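Local coordinates for protein hexokinase (PDB 1BDG) that phosphorylates glucose and other hexoses at the 6-position, spending ATP, in the first step of glycolysis, at residues E35-G40 with I382-R387. Numbering follows the deposited sequence.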
loop_
_atom_site.group_PDB
_atom_site.type_symbol
_atom_site.label_atom_id
_atom_site.label_comp_id
_atom_site.label_asym_id
_atom_site.label_seq_id
_atom_site.Cartn_x
_atom_site.Cartn_y
_atom_site.Cartn_z
ATOM N N GLU A 35 14.594 -3.601 -14.023
ATOM C CA GLU A 35 15.723 -4.521 -14.007
ATOM C C GLU A 35 15.510 -5.562 -12.889
ATOM O O GLU A 35 15.780 -6.748 -13.100
ATOM C CB GLU A 35 17.059 -3.756 -13.819
ATOM C CG GLU A 35 17.488 -2.835 -14.997
ATOM C CD GLU A 35 18.524 -1.735 -14.608
ATOM O OE1 GLU A 35 19.436 -1.988 -13.782
ATOM O OE2 GLU A 35 18.425 -0.596 -15.123
ATOM N N SER A 36 14.992 -5.136 -11.727
ATOM C CA SER A 36 14.756 -6.044 -10.581
ATOM C C SER A 36 13.606 -7.009 -10.748
ATOM O O SER A 36 13.714 -8.160 -10.344
ATOM C CB SER A 36 14.528 -5.273 -9.289
ATOM O OG SER A 36 15.585 -4.369 -9.052
ATOM N N MET A 37 12.490 -6.544 -11.298
ATOM C CA MET A 37 11.334 -7.405 -11.498
ATOM C C MET A 37 11.663 -8.598 -12.401
ATOM O O MET A 37 11.309 -9.740 -12.066
ATOM C CB MET A 37 10.164 -6.619 -12.074
ATOM C CG MET A 37 9.577 -5.591 -11.151
ATOM S SD MET A 37 8.191 -4.762 -11.909
ATOM C CE MET A 37 7.547 -3.823 -10.567
ATOM N N ARG A 38 12.346 -8.365 -13.527
ATOM C CA ARG A 38 12.682 -9.494 -14.388
ATOM C C ARG A 38 13.664 -10.451 -13.710
ATOM O O ARG A 38 13.655 -11.646 -13.985
ATOM C CB ARG A 38 13.146 -9.073 -15.789
ATOM C CG ARG A 38 14.436 -8.306 -15.887
ATOM C CD ARG A 38 15.268 -8.829 -17.058
ATOM N NE ARG A 38 16.323 -9.724 -16.582
ATOM C CZ ARG A 38 17.624 -9.425 -16.599
ATOM N NH1 ARG A 38 18.036 -8.248 -17.076
ATOM N NH2 ARG A 38 18.523 -10.320 -16.182
ATOM N N LEU A 39 14.483 -9.936 -12.796
ATOM C CA LEU A 39 15.412 -10.775 -12.037
ATOM C C LEU A 39 14.625 -11.621 -11.028
ATOM O O LEU A 39 14.984 -12.770 -10.776
ATOM C CB LEU A 39 16.424 -9.931 -11.256
ATOM C CG LEU A 39 17.642 -9.303 -11.927
ATOM C CD1 LEU A 39 18.453 -8.578 -10.859
ATOM C CD2 LEU A 39 18.502 -10.351 -12.623
ATOM N N GLY A 40 13.566 -11.042 -10.452
ATOM C CA GLY A 40 12.754 -11.746 -9.468
ATOM C C GLY A 40 11.910 -12.881 -10.030
ATOM O O GLY A 40 11.485 -13.778 -9.293
ATOM N N ILE A 382 4.304 2.744 -12.067
ATOM C CA ILE A 382 3.295 2.300 -13.018
ATOM C C ILE A 382 3.897 2.335 -14.407
ATOM O O ILE A 382 3.636 1.445 -15.205
ATOM C CB ILE A 382 2.014 3.155 -13.034
ATOM C CG1 ILE A 382 1.368 3.202 -11.660
ATOM C CG2 ILE A 382 0.993 2.550 -14.026
ATOM C CD1 ILE A 382 0.163 4.080 -11.653
ATOM N N ALA A 383 4.713 3.342 -14.701
ATOM C CA ALA A 383 5.336 3.426 -16.013
ATOM C C ALA A 383 6.209 2.216 -16.229
ATOM O O ALA A 383 6.459 1.820 -17.349
ATOM C CB ALA A 383 6.150 4.659 -16.125
ATOM N N CYS A 384 6.700 1.639 -15.145
ATOM C CA CYS A 384 7.529 0.453 -15.238
ATOM C C CYS A 384 6.681 -0.776 -15.509
ATOM O O CYS A 384 7.105 -1.680 -16.229
ATOM C CB CYS A 384 8.308 0.230 -13.958
ATOM S SG CYS A 384 8.865 -1.470 -13.867
ATOM N N ILE A 385 5.500 -0.823 -14.896
ATOM C CA ILE A 385 4.566 -1.934 -15.069
ATOM C C ILE A 385 4.075 -1.931 -16.510
ATOM O O ILE A 385 4.085 -2.956 -17.188
ATOM C CB ILE A 385 3.373 -1.805 -14.097
ATOM C CG1 ILE A 385 3.801 -2.187 -12.677
ATOM C CG2 ILE A 385 2.223 -2.649 -14.549
ATOM C CD1 ILE A 385 4.361 -3.582 -12.554
ATOM N N LEU A 386 3.678 -0.760 -16.985
ATOM C CA LEU A 386 3.201 -0.591 -18.355
ATOM C C LEU A 386 4.283 -1.007 -19.356
ATOM O O LEU A 386 3.976 -1.418 -20.476
ATOM C CB LEU A 386 2.797 0.871 -18.608
ATOM C CG LEU A 386 1.666 1.427 -17.755
ATOM C CD1 LEU A 386 1.226 2.741 -18.337
ATOM C CD2 LEU A 386 0.509 0.466 -17.720
ATOM N N ARG A 387 5.542 -0.850 -18.963
ATOM C CA ARG A 387 6.660 -1.231 -19.814
ATOM C C ARG A 387 6.877 -2.737 -19.805
ATOM O O ARG A 387 7.551 -3.277 -20.670
ATOM C CB ARG A 387 7.938 -0.526 -19.377
ATOM C CG ARG A 387 7.931 0.944 -19.685
ATOM C CD ARG A 387 9.330 1.491 -19.854
ATOM N NE ARG A 387 9.336 2.949 -19.754
ATOM C CZ ARG A 387 10.196 3.646 -19.015
ATOM N NH1 ARG A 387 11.139 3.032 -18.304
ATOM N NH2 ARG A 387 10.117 4.968 -18.999
#
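Met37 reaches Cys384 and Ile385 with a chain extended beyond CG: its CB already heads for the other helix, and the straight chain carries SD and CE on in that direction, away from the backbone of helix 23-41. Cys384 answers from helix 357-389: its SG stands opposite the backbone N (chi1 161°) and projects at the methionine. The two sulfurs meet here, Met37 SD lying 3.9 Å from Cys384 SG, a van der Waals contact between a thioether and a cysteine sulfur. One residue on, Ile385 takes part through the end of its longer branch, since chi2 of -58° folds CD1 round and brings it nearer the methionine than the direction of its CB would suggest. Met37 CE is 3.8 Å from Ile385 CD1, methyl against methyl, and Met37 SD lies 4.1 Å from that same CD1. The methionine and isoleucine side chains cross at about a right angle. Within 35-40 it is Met37 that meets the other helix, its CA 9.4 Å from Ile385 CA. The contact is small, burying about 110 Å² in all, wholly apolar, and made by three buried side chains. Bound glucose is about 12 Å from the Met37 side chain, and the substrate-binding Asn223 is nearer, about 7 Å between side chains, which puts the packing close to the sugar pocket, though Met37 itself is not among the residues that line it. Around it, Met37 also touches Ile51 and Met53 in a loop, while Cys384 packs on Cys30 and Met33, earlier in helix 23-41. Ile385 rests on Val214 of strand 212-218, in the central sheet of the large subdomain, and helix 409-420 receives Ile382 and Leu386 of helix 357-389.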